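Local atomic coordinates of hypothetical protein PH0730 (Pyrococcus horikoshii, PDB entry 2P8T), a protein that is of unknown function, joins an N-terminal helix-turn-helix-type domain to a DUF4443 domain, and may bind ATP and act as an aminoacyl-tRNA ligase. Residues 39-44 against 169-174. Residues are numbered along the deposited sequence; the frame is centred on the assembly and turned at random.
Sequences RLELGE and AETPAK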
ATOM      1  N   ARG A  39     -12.745   4.012  -4.218  1.00 49.44           N
ATOM      2  CA  ARG A  39     -11.737   3.209  -3.523  1.00 49.23           C
ATOM      3  C   ARG A  39     -10.545   4.026  -3.020  1.00 48.68           C
ATOM      4  O   ARG A  39      -9.875   3.627  -2.060  1.00 48.63           O
ATOM      5  CB  ARG A  39     -11.275   2.050  -4.412  1.00 49.57           C
ATOM      6  CG  ARG A  39     -12.387   1.053  -4.726  1.00 51.01           C
ATOM      7  CD  ARG A  39     -11.865  -0.329  -5.072  1.00 54.63           C
ATOM      8  NE  ARG A  39     -10.873  -0.818  -4.111  1.00 57.24           N
ATOM      9  CZ  ARG A  39     -10.743  -2.090  -3.735  1.00 58.44           C
ATOM     10  NH1 ARG A  39     -11.562  -3.022  -4.213  1.00 58.55           N
ATOM     11  NH2 ARG A  39      -9.802  -2.424  -2.862  1.00 58.30           N
ATOM     12  N   LEU A  40     -10.282   5.160  -3.664  1.00 47.95           N
ATOM     13  CA  LEU A  40      -9.217   6.070  -3.234  1.00 47.24           C
ATOM     14  C   LEU A  40      -9.731   7.123  -2.262  1.00 46.79           C
ATOM     15  O   LEU A  40      -8.957   7.679  -1.481  1.00 46.74           O
ATOM     16  CB  LEU A  40      -8.599   6.797  -4.428  1.00 47.07           C
ATOM     17  CG  LEU A  40      -7.884   6.114  -5.593  1.00 47.46           C
ATOM     18  CD1 LEU A  40      -7.558   7.181  -6.630  1.00 47.13           C
ATOM     19  CD2 LEU A  40      -6.623   5.411  -5.141  1.00 46.68           C
ATOM     20  N   GLU A  41     -11.033   7.404  -2.334  1.00 46.57           N
ATOM     21  CA  GLU A  41     -11.659   8.500  -1.590  1.00 46.24           C
ATOM     22  C   GLU A  41     -11.037   9.824  -2.046  1.00 45.86           C
ATOM     23  O   GLU A  41     -10.610  10.641  -1.225  1.00 46.16           O
ATOM     24  CB  GLU A  41     -11.501   8.299  -0.071  1.00 46.31           C
ATOM     25  CG  GLU A  41     -12.785   8.388   0.739  1.00 46.32           C
ATOM     26  CD  GLU A  41     -12.714   7.590   2.043  1.00 46.17           C
ATOM     27  OE1 GLU A  41     -12.011   8.018   2.981  1.00 45.14           O
ATOM     28  OE2 GLU A  41     -13.369   6.529   2.122  1.00 46.91           O
ATOM     29  N   LEU A  42     -10.973  10.006  -3.363  1.00 45.38           N
ATOM     30  CA  LEU A  42     -10.437  11.225  -3.975  1.00 45.14           C
ATOM     31  C   LEU A  42     -11.501  11.958  -4.782  1.00 44.66           C
ATOM     32  O   LEU A  42     -12.394  11.334  -5.361  1.00 44.28           O
ATOM     33  CB  LEU A  42      -9.257  10.897  -4.895  1.00 45.32           C
ATOM     34  CG  LEU A  42      -7.826  11.113  -4.401  1.00 45.70           C
ATOM     35  CD1 LEU A  42      -7.501  10.146  -3.279  1.00 46.11           C
ATOM     36  CD2 LEU A  42      -6.838  10.963  -5.567  1.00 45.39           C
ATOM     37  N   GLY A  43     -11.382  13.283  -4.828  1.00 44.62           N
ATOM     38  CA  GLY A  43     -12.305  14.129  -5.588  1.00 44.32           C
ATOM     39  C   GLY A  43     -12.331  13.805  -7.069  1.00 44.29           C
ATOM     40  O   GLY A  43     -11.361  13.261  -7.610  1.00 44.17           O
ATOM     41  N   GLU A  44     -13.442  14.134  -7.731  1.00 44.02           N
ATOM     42  CA  GLU A  44     -13.582  13.878  -9.166  1.00 43.87           C
ATOM     43  C   GLU A  44     -12.519  14.621  -9.981  1.00 42.42           C
ATOM     44  O   GLU A  44     -11.937  14.059 -10.903  1.00 42.30           O
ATOM     45  CB  GLU A  44     -14.985  14.235  -9.661  1.00 44.09           C
ATOM     46  CG  GLU A  44     -15.284  13.667 -11.052  1.00 45.80           C
ATOM     47  CD  GLU A  44     -16.670  14.014 -11.562  1.00 46.31           C
ATOM     48  OE1 GLU A  44     -17.111  15.175 -11.376  1.00 49.84           O
ATOM     49  OE2 GLU A  44     -17.314  13.120 -12.167  1.00 49.79           O
ATOM     50  N   ALA A 169      -8.399   1.854   9.794  1.00 20.46           N
ATOM     51  CA  ALA A 169      -8.962   3.198   9.716  1.00 22.18           C
ATOM     52  C   ALA A 169     -10.478   3.114   9.657  1.00 23.26           C
ATOM     53  O   ALA A 169     -11.045   2.022   9.732  1.00 23.36           O
ATOM     54  CB  ALA A 169      -8.410   3.923   8.482  1.00 21.31           C
ATOM     55  N   GLU A 170     -11.130   4.262   9.520  1.00 25.17           N
ATOM     56  CA  GLU A 170     -12.590   4.311   9.461  1.00 27.01           C
ATOM     57  C   GLU A 170     -13.116   3.761   8.142  1.00 27.25           C
ATOM     58  O   GLU A 170     -14.223   3.219   8.089  1.00 28.07           O
ATOM     59  CB  GLU A 170     -13.099   5.742   9.685  1.00 27.35           C
ATOM     60  CG  GLU A 170     -12.634   6.383  10.998  1.00 31.24           C
ATOM     61  CD  GLU A 170     -13.424   5.961  12.231  1.00 35.89           C
ATOM     62  OE1 GLU A 170     -14.253   5.020  12.153  1.00 39.89           O
ATOM     63  OE2 GLU A 170     -13.215   6.589  13.297  1.00 37.19           O
ATOM     64  N   THR A 171     -12.316   3.893   7.084  1.00 27.36           N
ATOM     65  CA  THR A 171     -12.708   3.427   5.752  1.00 27.69           C
ATOM     66  C   THR A 171     -11.561   2.626   5.143  1.00 27.58           C
ATOM     67  O   THR A 171     -10.409   2.861   5.498  1.00 27.27           O
ATOM     68  CB  THR A 171     -13.091   4.610   4.810  1.00 28.02           C
ATOM     69  OG1 THR A 171     -11.931   5.370   4.468  1.00 27.42           O
ATOM     70  CG2 THR A 171     -14.135   5.542   5.448  1.00 28.33           C
ATOM     71  N   PRO A 172     -11.873   1.668   4.245  1.00 27.85           N
ATOM     72  CA  PRO A 172     -10.823   0.969   3.514  1.00 27.54           C
ATOM     73  C   PRO A 172      -9.866   1.910   2.771  1.00 26.78           C
ATOM     74  O   PRO A 172      -8.672   1.625   2.703  1.00 26.92           O
ATOM     75  CB  PRO A 172     -11.601   0.094   2.531  1.00 27.98           C
ATOM     76  CG  PRO A 172     -12.922  -0.131   3.194  1.00 27.92           C
ATOM     77  CD  PRO A 172     -13.215   1.145   3.912  1.00 27.84           C
ATOM     78  N   ALA A 173     -10.373   3.021   2.236  1.00 25.97           N
ATOM     79  CA  ALA A 173      -9.532   3.939   1.466  1.00 24.94           C
ATOM     80  C   ALA A 173      -8.466   4.574   2.343  1.00 24.16           C
ATOM     81  O   ALA A 173      -7.302   4.690   1.944  1.00 23.92           O
ATOM     82  CB  ALA A 173     -10.372   5.006   0.795  1.00 25.19           C
ATOM     83  N   LYS A 174      -8.865   4.971   3.548  1.00 22.74           N
ATOM     84  CA  LYS A 174      -7.915   5.546   4.494  1.00 21.97           C
ATOM     85  C   LYS A 174      -6.888   4.515   4.957  1.00 20.65           C
ATOM     86  O   LYS A 174      -5.727   4.859   5.098  1.00 19.21           O
ATOM     87  CB  LYS A 174      -8.614   6.166   5.696  1.00 22.12           C
ATOM     88  CG  LYS A 174      -9.458   7.392   5.329  1.00 24.55           C
ATOM     89  CD  LYS A 174     -10.174   7.904   6.559  1.00 28.08           C
ATOM     90  CE  LYS A 174     -11.276   8.897   6.177  1.00 31.65           C
ATOM     91  NZ  LYS A 174     -10.712  10.085   5.496  1.00 35.18           N
TER
HETATM   92  O   HOH W   1     -13.226   3.258   1.415  1.00 38.44           O
HETATM   93  O   HOH W   2      -9.940   9.759   2.599  1.00 51.19           O
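Glu41 reaches over the first turn of helix 172-187 and brings its carboxylate against Thr171 and Lys174. Thr171 OG1 lies equally near both carboxylate oxygens but counts as a donor only to Glu41 OE2 (3.0 Å), meeting it on the syn side and 17° out of the carboxylate plane. The same hydroxyl accepts from Lys174 N (3.2 Å, 162° at the hydrogen), so Thr171 caps its helix and holds the glutamate at once; chi1 of 70° sets OG1 between the backbone N and the carbonyl carbon for both bonds. Lys174, crossing the glutamate at about a right angle, bends at its last torsion to set NZ 3.5 Å from Glu41 OE1, a salt bridge that one water also spans. A second water accepts from Ala173 N and gives Glu41 OE2 a weak bond. The helix dipole and the lysine would probably favour the charged carboxylate. At the root of the glutamate side chain, the Ala173 methyl touches both Glu41 CB (3.6 Å) and Arg39 O (3.2 Å). Glu41 has positive phi just after helix 33-40, whose Leu40 faces helix 17-26. This is a partly hydrated interdomain bridge: a turn of the helix-turn-helix-type domain docked on a threonine-capped helix N-terminus of the DUF4443 domain.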